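Local coordinates for uncharacterized protein Atu1656 (PDB 2OJH) that is of unknown function but forms a six-bladed beta-propeller of the TolB family and may, as propellers often do, mediate protein-protein contacts, at residues R35-T40 with L67-D72; Y55-L58 with L63-R66. All coordinates share one frame; numbering follows the deposited sequence.

Interaction 1: residues R35-T40 with L67-D72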
ATOM      1  N   ARG A  35      14.046  -2.869 -13.387  1.00 38.37           N
ATOM      2  CA  ARG A  35      13.530  -3.178 -14.717  0.50 37.66           C
ATOM      3  C   ARG A  35      12.223  -2.417 -14.962  1.00 36.99           C
ATOM      4  O   ARG A  35      11.483  -2.161 -14.014  1.00 35.72           O
ATOM      5  CB  ARG A  35      13.343  -4.693 -14.896  0.50 38.25           C
ATOM      6  CG  ARG A  35      11.902  -5.199 -15.021  0.50 38.63           C
ATOM      7  CD  ARG A  35      11.898  -6.603 -15.601  0.50 40.55           C
ATOM      8  NE  ARG A  35      10.681  -6.933 -16.344  0.50 40.30           N
ATOM      9  CZ  ARG A  35       9.777  -7.830 -15.957  0.50 40.67           C
ATOM     10  NH1 ARG A  35       8.703  -8.065 -16.715  0.50 39.41           N
ATOM     11  NH2 ARG A  35       9.936  -8.490 -14.815  0.50 40.00           N
ATOM     12  N   VAL A  36      11.954  -2.088 -16.225  1.00 36.52           N
ATOM     13  CA  VAL A  36      10.715  -1.422 -16.625  1.00 35.52           C
ATOM     14  C   VAL A  36       9.762  -2.506 -17.147  1.00 36.48           C
ATOM     15  O   VAL A  36      10.066  -3.210 -18.126  1.00 36.53           O
ATOM     16  CB  VAL A  36      10.993  -0.383 -17.719  1.00 35.94           C
ATOM     17  CG1 VAL A  36       9.691   0.234 -18.242  1.00 35.00           C
ATOM     18  CG2 VAL A  36      11.969   0.691 -17.216  1.00 34.50           C
ATOM     19  N   VAL A  37       8.624  -2.653 -16.477  1.00 36.34           N
ATOM     20  CA  VAL A  37       7.595  -3.588 -16.904  1.00 35.97           C
ATOM     21  C   VAL A  37       6.737  -2.993 -18.012  1.00 36.69           C
ATOM     22  O   VAL A  37       6.440  -3.664 -18.995  1.00 36.92           O
ATOM     23  CB  VAL A  37       6.687  -3.972 -15.722  1.00 36.05           C
ATOM     24  CG1 VAL A  37       5.657  -5.009 -16.162  1.00 36.04           C
ATOM     25  CG2 VAL A  37       7.533  -4.545 -14.619  1.00 35.64           C
ATOM     26  N   TRP A  38       6.326  -1.738 -17.848  1.00 36.20           N
ATOM     27  CA  TRP A  38       5.395  -1.112 -18.792  1.00 37.13           C
ATOM     28  C   TRP A  38       5.370   0.393 -18.578  1.00 36.61           C
ATOM     29  O   TRP A  38       5.339   0.844 -17.428  1.00 36.32           O
ATOM     30  CB  TRP A  38       3.988  -1.661 -18.541  1.00 38.36           C
ATOM     31  CG  TRP A  38       3.006  -1.328 -19.600  1.00 40.22           C
ATOM     32  CD1 TRP A  38       3.078  -1.662 -20.926  1.00 41.96           C
ATOM     33  CD2 TRP A  38       1.781  -0.626 -19.422  1.00 41.72           C
ATOM     34  NE1 TRP A  38       1.966  -1.182 -21.588  1.00 43.96           N
ATOM     35  CE2 TRP A  38       1.151  -0.552 -20.688  1.00 43.05           C
ATOM     36  CE3 TRP A  38       1.145  -0.062 -18.316  1.00 43.60           C
ATOM     37  CZ2 TRP A  38      -0.088   0.068 -20.879  1.00 44.03           C
ATOM     38  CZ3 TRP A  38      -0.116   0.563 -18.502  1.00 43.79           C
ATOM     39  CH2 TRP A  38      -0.700   0.634 -19.784  1.00 44.02           C
ATOM     40  N   GLN A  39       5.391   1.158 -19.676  1.00 35.91           N
ATOM     41  CA  GLN A  39       5.198   2.608 -19.629  1.00 34.92           C
ATOM     42  C   GLN A  39       3.930   2.959 -20.352  1.00 35.80           C
ATOM     43  O   GLN A  39       3.555   2.284 -21.326  1.00 37.03           O
ATOM     44  CB  GLN A  39       6.387   3.359 -20.220  1.00 34.27           C
ATOM     45  CG  GLN A  39       7.694   3.016 -19.486  1.00 32.68           C
ATOM     46  CD  GLN A  39       8.815   3.944 -19.822  1.00 33.46           C
ATOM     47  OE1 GLN A  39       8.852   4.517 -20.918  1.00 31.48           O
ATOM     48  NE2 GLN A  39       9.769   4.083 -18.890  1.00 31.71           N
ATOM     49  N   THR A  40       3.258   4.014 -19.890  1.00 35.25           N
ATOM     50  CA  THR A  40       1.978   4.427 -20.476  1.00 35.67           C
ATOM     51  C   THR A  40       1.775   5.929 -20.328  1.00 35.72           C
ATOM     52  O   THR A  40       2.269   6.517 -19.368  1.00 35.74           O
ATOM     53  CB  THR A  40       0.782   3.651 -19.840  1.00 35.29           C
ATOM     54  OG1 THR A  40      -0.473   4.147 -20.339  1.00 36.08           O
ATOM     55  CG2 THR A  40       0.807   3.749 -18.338  1.00 35.57           C
ATOM     56  N   LEU A  67      -1.383  -6.788 -14.779  1.00 38.41           N
ATOM     57  CA  LEU A  67      -0.307  -6.710 -15.773  1.00 39.32           C
ATOM     58  C   LEU A  67       0.619  -7.906 -15.589  1.00 38.78           C
ATOM     59  O   LEU A  67       1.306  -7.999 -14.559  1.00 38.28           O
ATOM     60  CB  LEU A  67       0.493  -5.428 -15.605  1.00 39.19           C
ATOM     61  CG  LEU A  67      -0.110  -4.097 -16.059  1.00 41.00           C
ATOM     62  CD1 LEU A  67      -1.338  -3.645 -15.231  1.00 40.97           C
ATOM     63  CD2 LEU A  67       0.996  -3.068 -15.938  1.00 41.43           C
ATOM     64  N   SER A  68       0.606  -8.821 -16.559  1.00 38.75           N
ATOM     65  CA  SER A  68       1.422 -10.031 -16.491  0.50 38.84           C
ATOM     66  C   SER A  68       2.912  -9.726 -16.577  1.00 39.20           C
ATOM     67  O   SER A  68       3.338  -8.915 -17.386  1.00 39.30           O
ATOM     68  CB  SER A  68       1.036 -11.004 -17.599  0.50 38.77           C
ATOM     69  OG  SER A  68       1.762 -12.202 -17.446  0.50 37.78           O
ATOM     70  N   LEU A  69       3.685 -10.397 -15.737  1.00 40.13           N
ATOM     71  CA  LEU A  69       5.144 -10.215 -15.691  1.00 41.24           C
ATOM     72  C   LEU A  69       5.911 -11.077 -16.705  1.00 42.21           C
ATOM     73  O   LEU A  69       7.102 -10.863 -16.922  1.00 42.45           O
ATOM     74  CB  LEU A  69       5.670 -10.427 -14.274  1.00 41.15           C
ATOM     75  CG  LEU A  69       5.279  -9.278 -13.330  1.00 40.59           C
ATOM     76  CD1 LEU A  69       5.623  -9.632 -11.926  1.00 38.37           C
ATOM     77  CD2 LEU A  69       5.958  -7.959 -13.727  1.00 41.02           C
ATOM     78  N   ALA A  70       5.226 -12.032 -17.321  1.00 42.87           N
ATOM     79  CA  ALA A  70       5.770 -12.779 -18.468  1.00 44.04           C
ATOM     80  C   ALA A  70       4.787 -12.644 -19.615  1.00 45.04           C
ATOM     81  O   ALA A  70       3.573 -12.582 -19.404  1.00 45.20           O
ATOM     82  CB  ALA A  70       5.962 -14.227 -18.120  1.00 44.16           C
ATOM     83  N   GLY A  71       5.299 -12.587 -20.833  1.00 45.84           N
ATOM     84  CA  GLY A  71       4.433 -12.364 -21.987  1.00 46.71           C
ATOM     85  C   GLY A  71       3.863 -10.958 -21.949  1.00 46.85           C
ATOM     86  O   GLY A  71       4.540 -10.026 -21.521  1.00 46.91           O
ATOM     87  N   ASP A  72       2.608 -10.831 -22.376  1.00 46.90           N
ATOM     88  CA  ASP A  72       1.945  -9.544 -22.575  1.00 47.06           C
ATOM     89  C   ASP A  72       1.697  -8.777 -21.280  1.00 46.31           C
ATOM     90  O   ASP A  72       0.860  -9.177 -20.480  1.00 47.04           O
ATOM     91  CB  ASP A  72       0.616  -9.745 -23.324  1.00 47.34           C
ATOM     92  CG  ASP A  72      -0.031  -8.431 -23.738  1.00 48.21           C
ATOM     93  OD1 ASP A  72       0.534  -7.349 -23.446  1.00 48.02           O
ATOM     94  OD2 ASP A  72      -1.109  -8.485 -24.363  1.00 48.78           O
TER

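Interaction 2: residues Y55-L58 with L63-R66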
ATOM      1  N   TYR A  55       1.858 -11.744 -11.730  1.00 37.04           N
ATOM      2  CA  TYR A  55       1.318 -10.481 -12.212  1.00 36.12           C
ATOM      3  C   TYR A  55       1.341  -9.366 -11.185  1.00 36.02           C
ATOM      4  O   TYR A  55       1.457  -9.608  -9.969  1.00 36.50           O
ATOM      5  CB  TYR A  55      -0.091 -10.652 -12.760  1.00 35.84           C
ATOM      6  CG  TYR A  55      -1.155 -11.011 -11.734  1.00 36.18           C
ATOM      7  CD1 TYR A  55      -1.820 -10.006 -11.020  1.00 36.75           C
ATOM      8  CD2 TYR A  55      -1.535 -12.344 -11.509  1.00 36.58           C
ATOM      9  CE1 TYR A  55      -2.810 -10.317 -10.094  1.00 35.34           C
ATOM     10  CE2 TYR A  55      -2.534 -12.657 -10.574  1.00 35.74           C
ATOM     11  CZ  TYR A  55      -3.160 -11.635  -9.882  1.00 35.95           C
ATOM     12  OH  TYR A  55      -4.152 -11.893  -8.958  1.00 36.12           O
ATOM     13  N   LEU A  56       1.234  -8.136 -11.683  1.00 35.54           N
ATOM     14  CA  LEU A  56       1.013  -6.988 -10.828  1.00 35.45           C
ATOM     15  C   LEU A  56      -0.436  -6.534 -10.913  1.00 36.21           C
ATOM     16  O   LEU A  56      -1.065  -6.610 -11.982  1.00 37.34           O
ATOM     17  CB  LEU A  56       1.936  -5.806 -11.193  1.00 35.55           C
ATOM     18  CG  LEU A  56       3.441  -6.101 -11.241  1.00 35.06           C
ATOM     19  CD1 LEU A  56       4.173  -4.890 -11.794  1.00 36.76           C
ATOM     20  CD2 LEU A  56       4.016  -6.500  -9.871  1.00 35.22           C
ATOM     21  N   LEU A  57      -0.951  -6.060  -9.779  1.00 36.54           N
ATOM     22  CA  LEU A  57      -2.290  -5.486  -9.703  1.00 36.75           C
ATOM     23  C   LEU A  57      -2.194  -3.970  -9.471  1.00 36.29           C
ATOM     24  O   LEU A  57      -1.640  -3.496  -8.446  1.00 36.00           O
ATOM     25  CB  LEU A  57      -3.127  -6.191  -8.631  1.00 36.61           C
ATOM     26  CG  LEU A  57      -4.615  -5.816  -8.552  1.00 37.73           C
ATOM     27  CD1 LEU A  57      -5.395  -6.405  -9.727  1.00 36.41           C
ATOM     28  CD2 LEU A  57      -5.178  -6.285  -7.208  1.00 37.40           C
ATOM     29  N   LEU A  58      -2.683  -3.212 -10.447  1.00 36.50           N
ATOM     30  CA  LEU A  58      -2.607  -1.744 -10.427  1.00 36.21           C
ATOM     31  C   LEU A  58      -4.007  -1.126 -10.517  1.00 35.75           C
ATOM     32  O   LEU A  58      -4.934  -1.733 -11.053  1.00 35.92           O
ATOM     33  CB  LEU A  58      -1.835  -1.225 -11.651  1.00 36.26           C
ATOM     34  CG  LEU A  58      -0.305  -1.281 -11.826  1.00 39.65           C
ATOM     35  CD1 LEU A  58       0.455  -0.197 -11.118  1.00 39.09           C
ATOM     36  CD2 LEU A  58       0.307  -2.677 -11.588  1.00 37.60           C
ATOM     37  N   LEU A  63     -10.475   1.995 -11.851  1.00 35.63           N
ATOM     38  CA  LEU A  63     -10.576   0.597 -12.259  1.00 36.17           C
ATOM     39  C   LEU A  63      -9.335  -0.183 -11.886  1.00 36.98           C
ATOM     40  O   LEU A  63      -8.254   0.404 -11.721  1.00 36.23           O
ATOM     41  CB  LEU A  63     -10.807   0.504 -13.762  1.00 36.16           C
ATOM     42  CG  LEU A  63     -12.127   1.120 -14.287  1.00 36.71           C
ATOM     43  CD1 LEU A  63     -12.175   0.960 -15.799  1.00 37.74           C
ATOM     44  CD2 LEU A  63     -13.366   0.462 -13.665  1.00 38.46           C
ATOM     45  N   LEU A  64      -9.479  -1.499 -11.735  1.00 36.53           N
ATOM     46  CA  LEU A  64      -8.319  -2.342 -11.412  1.00 37.86           C
ATOM     47  C   LEU A  64      -7.845  -3.110 -12.642  1.00 37.47           C
ATOM     48  O   LEU A  64      -8.669  -3.582 -13.436  1.00 37.51           O
ATOM     49  CB  LEU A  64      -8.665  -3.376 -10.341  1.00 38.35           C
ATOM     50  CG  LEU A  64      -8.660  -3.040  -8.865  1.00 41.74           C
ATOM     51  CD1 LEU A  64      -8.874  -4.371  -8.168  1.00 42.19           C
ATOM     52  CD2 LEU A  64      -7.324  -2.444  -8.458  1.00 40.89           C
ATOM     53  N   TYR A  65      -6.526  -3.289 -12.752  1.00 37.04           N
ATOM     54  CA  TYR A  65      -5.926  -4.011 -13.877  1.00 36.87           C
ATOM     55  C   TYR A  65      -4.837  -5.001 -13.458  1.00 37.38           C
ATOM     56  O   TYR A  65      -4.010  -4.694 -12.590  1.00 37.50           O
ATOM     57  CB  TYR A  65      -5.296  -3.019 -14.862  1.00 36.11           C
ATOM     58  CG  TYR A  65      -6.260  -2.057 -15.493  1.00 35.99           C
ATOM     59  CD1 TYR A  65      -6.607  -0.873 -14.856  1.00 35.64           C
ATOM     60  CD2 TYR A  65      -6.798  -2.311 -16.750  1.00 34.43           C
ATOM     61  CE1 TYR A  65      -7.510   0.030 -15.443  1.00 35.07           C
ATOM     62  CE2 TYR A  65      -7.680  -1.405 -17.352  1.00 36.93           C
ATOM     63  CZ  TYR A  65      -8.031  -0.244 -16.682  1.00 36.49           C
ATOM     64  OH  TYR A  65      -8.904   0.658 -17.250  1.00 36.80           O
ATOM     65  N   ARG A  66      -4.807  -6.163 -14.112  1.00 37.63           N
ATOM     66  CA  ARG A  66      -3.677  -7.091 -13.975  1.00 38.50           C
ATOM     67  C   ARG A  66      -2.670  -6.871 -15.121  1.00 38.69           C
ATOM     68  O   ARG A  66      -3.061  -6.773 -16.289  1.00 38.50           O
ATOM     69  CB  ARG A  66      -4.155  -8.552 -13.996  1.00 38.89           C
ATOM     70  CG  ARG A  66      -5.124  -8.928 -12.887  1.00 39.15           C
ATOM     71  CD  ARG A  66      -5.541 -10.393 -12.979  1.00 40.07           C
ATOM     72  NE  ARG A  66      -6.879 -10.584 -12.402  1.00 44.01           N
ATOM     73  CZ  ARG A  66      -8.026 -10.533 -13.099  1.00 47.09           C
ATOM     74  NH1 ARG A  66      -9.198 -10.728 -12.486  1.00 44.08           N
ATOM     75  NH2 ARG A  66      -8.017 -10.275 -14.409  1.00 45.59           N
TER

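Interaction 1: residues R35-T40 with L67-D72
Val-37 and Leu-69 are the residues whose CA atoms come nearest, 7.2 Å apart, and the CA atoms of Trp-38 and Leu-67 are 8.5 Å apart. Such spacings exceed those of paired strands, so the contact is carried mainly by side chains, from the edge of one sheet to the end of a strand and the turn after it. The second segment is strand only as far as Ser-68 and then turns; in one of its two conformers Ser-68 OG donates to Ala-70 O at 2.7 Å, on a lone pair in the carbonyl plane. Between the segments, CD2 of Leu-69 fits against the fork of Val-37, 3.8 Å from CG1 and nearly as close to CG2, the two side chains crossing at about a right angle. Val-37 and Trp-38 both pair with Ile-24 of the neighbouring strand, a classic beta bulge, which lets two consecutive side chains point toward 67-72. This is the seam between adjacent blades of the propeller: strand 33-40 is an outermost strand of the three-stranded sheet, while 63-68 belongs to the following four-stranded one. Trp-38, with CG anti to its own N (chi1 -168°), brings CE3 to 3.8 Å from Leu-67 CD2, which approaches the ring obliquely; Thr-40 CB lies over one ring face, and Phe-44 meets the indole edge-to-face. At the exposed margin, one of two conformers of Arg-35 reaches over Val-37 and sets NH1 3.2 Å from Leu-69 O, a bent hydrogen bond that is therefore tentative.

Interaction 2: residues Y55-L58 with L63-R66
Arg-66 runs alongside Tyr-55, both side chains pointing the same way, and the arginine can be traced atom by atom. CB starts 4.1 Å from Tyr-55 CD1. From there a chi1 of -60°, with CG anti to the carbonyl carbon, lays CG along the tyrosine ring, 3.9 Å from Tyr-55 CE1. CD then stands over one face of the ring in a CH-pi contact, 4.1 Å from the centroid and 16° off the normal. Beyond it the guanidinium turns almost perpendicular to the ring: NE hydrogen-bonds the hydroxyl of Tyr-99, to which Tyr-55 OH is also hydrogen-bonded, NH1 hydrogen-bonds Ser-117 O, and NH2 forms a salt bridge with Glu-76. The backbones beneath are the paired strands of a beta hairpin, antiparallel at 170°, in the middle of a four-stranded propeller blade. Within these segments Leu-57 and Arg-66 form a non-hydrogen-bonded pair and Leu-58 and Tyr-65 a hydrogen-bonded pair, Leu-58 N to Tyr-65 O at 2.9 Å and Tyr-65 N to Leu-58 O at 2.8 Å, the first nearly straight. On the face carrying Arg-66, Leu-57 CD2 lies 4.3 Å from Leu-64 CD1, and Tyr-99 and Ile-101 of strand 98-103 pack against these leucines.

Strand 63-68 serves both contacts: interaction 2 pairs it with 55-58 inside one blade, and interaction 1 applies its end and the following turn to the blade before. Their centres are 11 Å apart, and along the chain interaction 2 is nested within the loop that interaction 1 closes. Leu-67 N lies 2.8 Å from Leu-56 O, a probable hydrogen bond that carries the hairpin pairing on into 67-72. Leu-69 CD2, besides meeting the preceding blade, packs 4.0 Å from Leu-56 CG. The hairpin itself is sandwiched between blades, Leu-56 and Leu-58 touching strand 285-291 of the preceding one while its other face meets the next blade.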